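Local coordinates for protein aminoglycoside N(6')acetyltransferase (Legionella pneumophila subsp. pneumophila, PDB 3F5B) that probably transfers an acyl group, most likely acetyl from acetyl-CoA, to an amino group of its substrate, as a member of the GNAT family of acetyltransferases, at residues 142-154 with 162-174. Residues are numbered along the deposited sequence; the frame is centred on the assembly and turned at random. Where two conformers were deposited one is given.
Sequences VHVYKKAGFEIIG and PVPHYKMKLCIED. With CHX (cyclohexane), chain D; EDO (1,2-ethanediol), chain I.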
ATOM      1  N   VAL A 142       6.700 -10.000  -2.130  1.00 26.36           N
ATOM      2  CA  VAL A 142       6.709 -10.228  -3.573  1.00 25.65           C
ATOM      3  C   VAL A 142       5.663 -11.297  -3.901  1.00 26.57           C
ATOM      4  O   VAL A 142       4.898 -11.180  -4.873  1.00 25.70           O
ATOM      5  CB  VAL A 142       8.133 -10.701  -4.054  1.00 25.25           C
ATOM      6  CG1 VAL A 142       8.106 -11.311  -5.452  1.00 24.89           C
ATOM      7  CG2 VAL A 142       9.165  -9.565  -3.954  1.00 23.24           C
ATOM      8  N   HIS A 143       5.664 -12.357  -3.094  1.00 27.78           N
ATOM      9  CA  HIS A 143       4.743 -13.476  -3.274  1.00 28.03           C
ATOM     10  C   HIS A 143       3.266 -13.064  -3.110  1.00 26.56           C
ATOM     11  O   HIS A 143       2.405 -13.374  -3.948  1.00 24.53           O
ATOM     12  CB  HIS A 143       5.085 -14.602  -2.292  1.00 28.56           C
ATOM     13  CG  HIS A 143       4.167 -15.774  -2.407  1.00 31.39           C
ATOM     14  ND1 HIS A 143       4.361 -16.776  -3.332  1.00 31.47           N
ATOM     15  CD2 HIS A 143       3.017 -16.074  -1.760  1.00 31.62           C
ATOM     16  CE1 HIS A 143       3.390 -17.665  -3.222  1.00 32.20           C
ATOM     17  NE2 HIS A 143       2.562 -17.261  -2.279  1.00 32.93           N
ATOM     18  N   VAL A 144       2.973 -12.377  -2.020  1.00 25.40           N
ATOM     19  CA  VAL A 144       1.613 -11.826  -1.828  1.00 26.81           C
ATOM     20  C   VAL A 144       1.209 -10.900  -2.974  1.00 25.67           C
ATOM     21  O   VAL A 144       0.108 -11.000  -3.497  1.00 26.04           O
ATOM     22  CB  VAL A 144       1.521 -11.082  -0.480  1.00 27.32           C
ATOM     23  CG1 VAL A 144       0.272 -10.239  -0.403  1.00 28.65           C
ATOM     24  CG2 VAL A 144       1.658 -12.081   0.695  1.00 25.94           C
ATOM     25  N   TYR A 145       2.082  -9.992  -3.390  1.00 26.31           N
ATOM     26  CA  TYR A 145       1.653  -9.058  -4.448  1.00 26.44           C
ATOM     27  C   TYR A 145       1.413  -9.820  -5.740  1.00 26.74           C
ATOM     28  O   TYR A 145       0.455  -9.539  -6.454  1.00 27.68           O
ATOM     29  CB  TYR A 145       2.665  -7.922  -4.663  1.00 27.29           C
ATOM     30  CG  TYR A 145       2.948  -7.147  -3.401  1.00 28.56           C
ATOM     31  CD1 TYR A 145       2.017  -7.114  -2.362  1.00 27.98           C
ATOM     32  CD2 TYR A 145       4.141  -6.464  -3.239  1.00 28.59           C
ATOM     33  CE1 TYR A 145       2.260  -6.419  -1.201  1.00 28.48           C
ATOM     34  CE2 TYR A 145       4.392  -5.747  -2.070  1.00 29.79           C
ATOM     35  CZ  TYR A 145       3.450  -5.742  -1.065  1.00 29.72           C
ATOM     36  OH  TYR A 145       3.673  -5.054   0.086  1.00 31.54           O
ATOM     37  N   LYS A 146       2.269 -10.804  -6.048  1.00 27.51           N
ATOM     38  CA  LYS A 146       2.015 -11.640  -7.225  1.00 26.92           C
ATOM     39  C   LYS A 146       0.652 -12.347  -7.120  1.00 26.98           C
ATOM     40  O   LYS A 146      -0.080 -12.433  -8.114  1.00 26.79           O
ATOM     41  CB  LYS A 146       3.128 -12.681  -7.465  1.00 29.64           C
ATOM     42  CG  LYS A 146       4.399 -12.101  -8.096  1.00 31.68           C
ATOM     43  CD  LYS A 146       5.252 -13.175  -8.758  1.00 35.37           C
ATOM     44  CE  LYS A 146       6.282 -13.690  -7.808  1.00 37.16           C
ATOM     45  NZ  LYS A 146       7.211 -14.583  -8.537  1.00 38.83           N
ATOM     46  N   LYS A 147       0.338 -12.877  -5.940  1.00 26.78           N
ATOM     47  CA  LYS A 147      -0.963 -13.511  -5.668  1.00 28.48           C
ATOM     48  C   LYS A 147      -2.130 -12.557  -5.927  1.00 27.25           C
ATOM     49  O   LYS A 147      -3.180 -12.986  -6.371  1.00 25.76           O
ATOM     50  CB  LYS A 147      -1.051 -13.958  -4.204  1.00 31.28           C
ATOM     51  CG  LYS A 147      -1.102 -15.446  -3.960  1.00 35.48           C
ATOM     52  CD  LYS A 147      -1.284 -15.768  -2.455  1.00 36.99           C
ATOM     53  CE  LYS A 147      -2.707 -16.202  -2.067  1.00 38.92           C
ATOM     54  NZ  LYS A 147      -3.077 -17.557  -2.614  1.00 39.79           N
ATOM     55  N   ALA A 148      -1.922 -11.273  -5.615  1.00 26.12           N
ATOM     56  CA  ALA A 148      -2.916 -10.226  -5.796  1.00 26.76           C
ATOM     57  C   ALA A 148      -3.048  -9.823  -7.256  1.00 27.48           C
ATOM     58  O   ALA A 148      -3.990  -9.125  -7.621  1.00 28.31           O
ATOM     59  CB  ALA A 148      -2.586  -8.997  -4.908  1.00 27.55           C
ATOM     60  N   GLY A 149      -2.144 -10.300  -8.103  1.00 26.92           N
ATOM     61  CA  GLY A 149      -2.226  -9.965  -9.526  1.00 28.17           C
ATOM     62  C   GLY A 149      -1.211  -8.950 -10.013  1.00 28.75           C
ATOM     63  O   GLY A 149      -1.224  -8.595 -11.196  1.00 29.05           O
ATOM     64  N   PHE A 150      -0.335  -8.471  -9.120  1.00 28.49           N
ATOM     65  CA  PHE A 150       0.754  -7.570  -9.543  1.00 28.11           C
ATOM     66  C   PHE A 150       1.791  -8.322 -10.379  1.00 29.26           C
ATOM     67  O   PHE A 150       2.142  -9.461 -10.071  1.00 27.60           O
ATOM     68  CB  PHE A 150       1.469  -6.934  -8.345  1.00 27.54           C
ATOM     69  CG  PHE A 150       0.708  -5.795  -7.695  1.00 28.41           C
ATOM     70  CD1 PHE A 150       0.930  -4.477  -8.089  1.00 27.87           C
ATOM     71  CD2 PHE A 150      -0.194  -6.051  -6.658  1.00 29.13           C
ATOM     72  CE1 PHE A 150       0.264  -3.417  -7.501  1.00 28.68           C
ATOM     73  CE2 PHE A 150      -0.893  -5.001  -6.036  1.00 29.88           C
ATOM     74  CZ  PHE A 150      -0.664  -3.667  -6.455  1.00 30.54           C
ATOM     75  N   GLU A 151       2.304  -7.675 -11.418  1.00 29.22           N
ATOM     76  CA  GLU A 151       3.339  -8.279 -12.248  1.00 30.72           C
ATOM     77  C   GLU A 151       4.635  -7.465 -12.191  1.00 29.44           C
ATOM     78  O   GLU A 151       4.588  -6.244 -12.199  1.00 29.44           O
ATOM     79  CB  GLU A 151       2.845  -8.395 -13.699  1.00 34.67           C
ATOM     80  CG  GLU A 151       1.831  -9.525 -13.888  1.00 37.95           C
ATOM     81  CD  GLU A 151       1.425  -9.731 -15.343  1.00 41.27           C
ATOM     82  OE1 GLU A 151       1.343  -8.732 -16.111  1.00 42.92           O
ATOM     83  OE2 GLU A 151       1.178 -10.900 -15.719  1.00 42.60           O
ATOM     84  N   ILE A 152       5.777  -8.145 -12.107  1.00 28.48           N
ATOM     85  CA  ILE A 152       7.094  -7.479 -12.088  1.00 28.51           C
ATOM     86  C   ILE A 152       7.333  -6.831 -13.432  1.00 28.33           C
ATOM     87  O   ILE A 152       7.281  -7.493 -14.476  1.00 25.65           O
ATOM     88  CB  ILE A 152       8.227  -8.461 -11.737  1.00 28.73           C
ATOM     89  CG1 ILE A 152       8.040  -9.017 -10.316  1.00 28.68           C
ATOM     90  CG2 ILE A 152       9.615  -7.796 -11.870  1.00 30.32           C
ATOM     91  CD1 ILE A 152       8.884 -10.314 -10.039  1.00 27.33           C
ATOM     92  N   ILE A 153       7.532  -5.523 -13.440  1.00 27.60           N
ATOM     93  CA  ILE A 153       7.794  -4.881 -14.725  1.00 29.15           C
ATOM     94  C   ILE A 153       9.221  -4.338 -14.837  1.00 29.32           C
ATOM     95  O   ILE A 153       9.627  -3.860 -15.898  1.00 30.24           O
ATOM     96  CB  ILE A 153       6.762  -3.779 -15.071  1.00 29.99           C
ATOM     97  CG1 ILE A 153       6.695  -2.721 -13.979  1.00 28.32           C
ATOM     98  CG2 ILE A 153       5.357  -4.402 -15.329  1.00 30.68           C
ATOM     99  CD1 ILE A 153       6.188  -1.353 -14.454  1.00 29.94           C
ATOM    100  N   GLY A 154       9.982  -4.424 -13.757  1.00 28.98           N
ATOM    101  CA  GLY A 154      11.369  -3.973 -13.804  1.00 28.63           C
ATOM    102  C   GLY A 154      12.024  -4.085 -12.457  1.00 27.60           C
ATOM    103  O   GLY A 154      11.381  -4.480 -11.470  1.00 27.78           O
ATOM    104  N   PRO A 162      19.459   1.605  -0.995  1.00 27.95           N
ATOM    105  CA  PRO A 162      20.035   1.244  -2.304  1.00 27.12           C
ATOM    106  C   PRO A 162      20.402  -0.238  -2.480  1.00 26.56           C
ATOM    107  O   PRO A 162      21.568  -0.577  -2.669  1.00 25.75           O
ATOM    108  CB  PRO A 162      21.286   2.148  -2.429  1.00 27.11           C
ATOM    109  CG  PRO A 162      21.614   2.573  -1.038  1.00 27.93           C
ATOM    110  CD  PRO A 162      20.340   2.520  -0.225  1.00 28.45           C
ATOM    111  N   VAL A 163      19.377  -1.073  -2.418  1.00 25.82           N
ATOM    112  CA  VAL A 163      19.449  -2.492  -2.689  1.00 26.54           C
ATOM    113  C   VAL A 163      18.433  -2.776  -3.812  1.00 26.56           C
ATOM    114  O   VAL A 163      17.596  -1.919  -4.136  1.00 26.76           O
ATOM    115  CB  VAL A 163      19.091  -3.312  -1.414  1.00 26.91           C
ATOM    116  CG1 VAL A 163      20.111  -3.008  -0.297  1.00 28.38           C
ATOM    117  CG2 VAL A 163      17.692  -2.997  -0.942  1.00 27.26           C
ATOM    118  N   PRO A 164      18.499  -3.972  -4.424  1.00 26.25           N
ATOM    119  CA  PRO A 164      17.519  -4.221  -5.483  1.00 25.65           C
ATOM    120  C   PRO A 164      16.065  -4.292  -5.017  1.00 24.92           C
ATOM    121  O   PRO A 164      15.766  -4.862  -3.946  1.00 24.78           O
ATOM    122  CB  PRO A 164      18.001  -5.549  -6.103  1.00 25.45           C
ATOM    123  CG  PRO A 164      19.492  -5.568  -5.794  1.00 26.14           C
ATOM    124  CD  PRO A 164      19.521  -5.030  -4.375  1.00 25.67           C
ATOM    125  N   HIS A 165      15.178  -3.701  -5.825  1.00 23.23           N
ATOM    126  CA  HIS A 165      13.733  -3.693  -5.608  1.00 24.30           C
ATOM    127  C   HIS A 165      13.060  -4.027  -6.944  1.00 25.20           C
ATOM    128  O   HIS A 165      13.648  -3.826  -8.010  1.00 26.70           O
ATOM    129  CB  HIS A 165      13.222  -2.304  -5.160  1.00 23.68           C
ATOM    130  CG  HIS A 165      13.697  -1.874  -3.814  1.00 24.65           C
ATOM    131  ND1 HIS A 165      12.837  -1.619  -2.759  1.00 26.46           N
ATOM    132  CD2 HIS A 165      14.942  -1.624  -3.351  1.00 22.90           C
ATOM    133  CE1 HIS A 165      13.539  -1.241  -1.704  1.00 24.36           C
ATOM    134  NE2 HIS A 165      14.816  -1.227  -2.044  1.00 27.33           N
ATOM    135  N   TYR A 166      11.837  -4.531  -6.891  1.00 26.33           N
ATOM    136  CA  TYR A 166      11.042  -4.738  -8.091  1.00 27.12           C
ATOM    137  C   TYR A 166      10.102  -3.547  -8.265  1.00 27.94           C
ATOM    138  O   TYR A 166       9.643  -2.989  -7.293  1.00 28.23           O
ATOM    139  CB  TYR A 166      10.156  -5.973  -7.939  1.00 28.10           C
ATOM    140  CG  TYR A 166      10.864  -7.313  -8.099  1.00 28.53           C
ATOM    141  CD1 TYR A 166      11.692  -7.557  -9.192  1.00 29.25           C
ATOM    142  CD2 TYR A 166      10.661  -8.342  -7.171  1.00 29.88           C
ATOM    143  CE1 TYR A 166      12.332  -8.807  -9.366  1.00 29.29           C
ATOM    144  CE2 TYR A 166      11.291  -9.616  -7.318  1.00 29.85           C
ATOM    145  CZ  TYR A 166      12.115  -9.824  -8.418  1.00 29.23           C
ATOM    146  OH  TYR A 166      12.729 -11.019  -8.576  1.00 30.09           O
ATOM    147  N   LYS A 167       9.805  -3.198  -9.508  1.00 28.17           N
ATOM    148  CA  LYS A 167       8.680  -2.349  -9.808  1.00 29.41           C
ATOM    149  C   LYS A 167       7.587  -3.316 -10.255  1.00 29.33           C
ATOM    150  O   LYS A 167       7.825  -4.145 -11.145  1.00 29.15           O
ATOM    151  CB  LYS A 167       9.052  -1.391 -10.932  1.00 31.53           C
ATOM    152  CG  LYS A 167       8.514   0.010 -10.732  1.00 37.03           C
ATOM    153  CD  LYS A 167       8.681   0.892 -11.970  1.00 38.22           C
ATOM    154  CE  LYS A 167       7.794   2.120 -11.854  1.00 40.88           C
ATOM    155  NZ  LYS A 167       7.154   2.420 -13.188  1.00 42.36           N
HETATM  156  N   MSE A 168       6.412  -3.247  -9.622  1.00 28.21           N
HETATM  157  CA  MSE A 168       5.321  -4.187  -9.922  1.00 26.95           C
HETATM  158  C   MSE A 168       4.073  -3.398 -10.254  1.00 27.12           C
HETATM  159  O   MSE A 168       3.872  -2.320  -9.707  1.00 26.95           O
HETATM  160  CB  MSE A 168       5.061  -5.119  -8.735  1.00 26.13           C
HETATM  161  CG  MSE A 168       6.314  -5.889  -8.304  1.00 25.57           C
HETATM  162 SE   MSE A 168       6.082  -7.145  -6.863  0.70 23.77          SE
HETATM  163  CE  MSE A 168       5.027  -8.433  -7.796  1.00 25.91           C
ATOM    164  N   LYS A 169       3.241  -3.935 -11.138  1.00 26.60           N
ATOM    165  CA  LYS A 169       2.123  -3.184 -11.681  1.00 28.76           C
ATOM    166  C   LYS A 169       0.866  -4.054 -11.689  1.00 29.36           C
ATOM    167  O   LYS A 169       0.938  -5.275 -11.979  1.00 29.33           O
ATOM    168  CB  LYS A 169       2.478  -2.697 -13.101  1.00 28.83           C
ATOM    169  CG  LYS A 169       1.341  -2.044 -13.885  1.00 31.58           C
ATOM    170  CD  LYS A 169       1.701  -1.816 -15.372  1.00 33.42           C
ATOM    171  CE  LYS A 169       1.425  -3.052 -16.213  1.00 35.38           C
ATOM    172  NZ  LYS A 169       1.893  -2.993 -17.673  1.00 36.63           N
ATOM    173  N   LEU A 170      -0.263  -3.433 -11.340  1.00 29.34           N
ATOM    174  CA  LEU A 170      -1.571  -4.095 -11.387  0.50 29.79           C
ATOM    175  C   LEU A 170      -2.553  -3.291 -12.229  1.00 29.61           C
ATOM    176  O   LEU A 170      -2.661  -2.080 -12.058  1.00 28.77           O
ATOM    177  CB  LEU A 170      -2.121  -4.296  -9.971  0.50 29.45           C
ATOM    178  CG  LEU A 170      -3.527  -4.886  -9.792  0.50 29.88           C
ATOM    179  CD1 LEU A 170      -3.640  -6.244 -10.450  0.50 30.05           C
ATOM    180  CD2 LEU A 170      -3.842  -4.989  -8.316  0.50 29.74           C
ATOM    181  N   CYS A 171      -3.263  -3.979 -13.120  1.00 29.85           N
ATOM    182  CA  CYS A 171      -4.297  -3.346 -13.930  0.50 30.18           C
ATOM    183  C   CYS A 171      -5.659  -3.415 -13.233  1.00 30.83           C
ATOM    184  O   CYS A 171      -6.234  -4.493 -13.084  1.00 30.93           O
ATOM    185  CB  CYS A 171      -4.356  -3.984 -15.316  0.50 29.76           C
ATOM    186  SG  CYS A 171      -5.775  -3.477 -16.275  0.50 29.22           S
ATOM    187  N   ILE A 172      -6.167  -2.256 -12.824  1.00 30.31           N
ATOM    188  CA  ILE A 172      -7.432  -2.200 -12.080  1.00 30.67           C
ATOM    189  C   ILE A 172      -8.595  -2.817 -12.872  1.00 31.99           C
ATOM    190  O   ILE A 172      -9.428  -3.522 -12.303  1.00 31.10           O
ATOM    191  CB  ILE A 172      -7.704  -0.767 -11.555  1.00 30.76           C
ATOM    192  CG1 ILE A 172      -6.534  -0.354 -10.628  1.00 30.56           C
ATOM    193  CG2 ILE A 172      -9.095  -0.620 -10.903  1.00 31.32           C
ATOM    194  CD1 ILE A 172      -6.733   0.946  -9.845  1.00 29.87           C
ATOM    195  N   GLU A 173      -8.616  -2.613 -14.187  1.00 32.43           N
ATOM    196  CA  GLU A 173      -9.710  -3.152 -14.990  1.00 34.84           C
ATOM    197  C   GLU A 173      -9.644  -4.677 -15.141  1.00 35.32           C
ATOM    198  O   GLU A 173     -10.681  -5.333 -15.153  1.00 35.82           O
ATOM    199  CB  GLU A 173      -9.841  -2.422 -16.326  1.00 36.02           C
ATOM    200  CG  GLU A 173     -10.381  -0.967 -16.205  1.00 37.36           C
ATOM    201  CD  GLU A 173     -11.788  -0.831 -15.560  1.00 38.94           C
ATOM    202  OE1 GLU A 173     -12.737  -1.540 -15.963  1.00 38.82           O
ATOM    203  OE2 GLU A 173     -11.953   0.020 -14.653  1.00 40.29           O
ATOM    204  N   ASP A 174      -8.439  -5.241 -15.196  1.00 35.39           N
ATOM    205  CA  ASP A 174      -8.274  -6.691 -15.074  1.00 36.25           C
ATOM    206  C   ASP A 174      -8.771  -7.180 -13.731  1.00 36.15           C
ATOM    207  O   ASP A 174      -9.471  -8.189 -13.662  1.00 35.75           O
ATOM    208  CB  ASP A 174      -6.817  -7.106 -15.209  1.00 37.97           C
ATOM    209  CG  ASP A 174      -6.338  -7.089 -16.630  1.00 40.17           C
ATOM    210  OD1 ASP A 174      -7.165  -7.245 -17.554  1.00 41.38           O
ATOM    211  OD2 ASP A 174      -5.118  -6.912 -16.836  1.00 42.59           O
TER
HETATM  212  C1  CHX D 182       7.461  -2.453   2.139  1.00 51.46           C
HETATM  213  C2  CHX D 182       6.011  -2.155   2.532  1.00 49.97           C
HETATM  214  C3  CHX D 182       5.271  -1.395   1.424  1.00 50.23           C
HETATM  215  C4  CHX D 182       5.121  -2.255   0.163  1.00 50.70           C
HETATM  216  C5  CHX D 182       6.298  -3.228  -0.043  1.00 50.10           C
HETATM  217  C6  CHX D 182       7.607  -2.791   0.641  1.00 50.60           C
HETATM  218  C1  EDO I 187       3.595  -9.147   2.615  1.00 47.56           C
HETATM  219  O1  EDO I 187       4.129 -10.030   3.626  1.00 45.53           O
HETATM  220  C2  EDO I 187       2.928  -7.933   3.258  1.00 48.79           C
HETATM  221  O2  EDO I 187       3.327  -6.703   2.625  1.00 49.43           O
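Met168, a selenomethionine, rises from strand 164-171 into the angle between helix 139-148 and strand 151-158, in the C-terminal half of this GNAT fold. Its chain runs extended to SE and then bends (chi3 69°), which carries CE to Lys146 CG at 3.7 Å and beside Phe150 CB, while SE lies near the plane of the Tyr145 ring, at its edge. Strand 164-171 runs between strands 129-132 and 151-158 and is antiparallel to both. Next to Met168 on the helix-covered face, Ile152 leans over Tyr166: CD1 stands almost on the ring normal, 3.6 Å from the centroid, and CG2 presses on CD1 of the tyrosine at 3.4 Å. Val142 CG2 comes from the helix to the edge of the same ring. Phe150 turns one face to Leu170, whose CB sits 3.6 Å from the ring centroid in a second CH-pi contact. In the conformer given, Leu170 CD1 lies 3.5 Å from Gly149 O, where a Schellman motif with positive phi at Gly149 ends the helix. Tyr145 extends from the helix to the cyclohexane pocket, where its OH lies 3.2 Å from C4 of the ligand and receives a weak hydrogen bond from an ethanediol. On the opposite sheet face, Ile153 CG2 packs across Lys169 CB, and Lys167 sends NZ to Tyr90 OH. The strands pair through Glu151 and Lys169, which exchange backbone hydrogen bonds. A classic beta bulge then sets both Ile153 and Gly154 against Lys167: its O accepts a nearly straight bond from Ile153 N (2.7 Å, 167°) and a weak one from Gly154 N, at 3.4 Å.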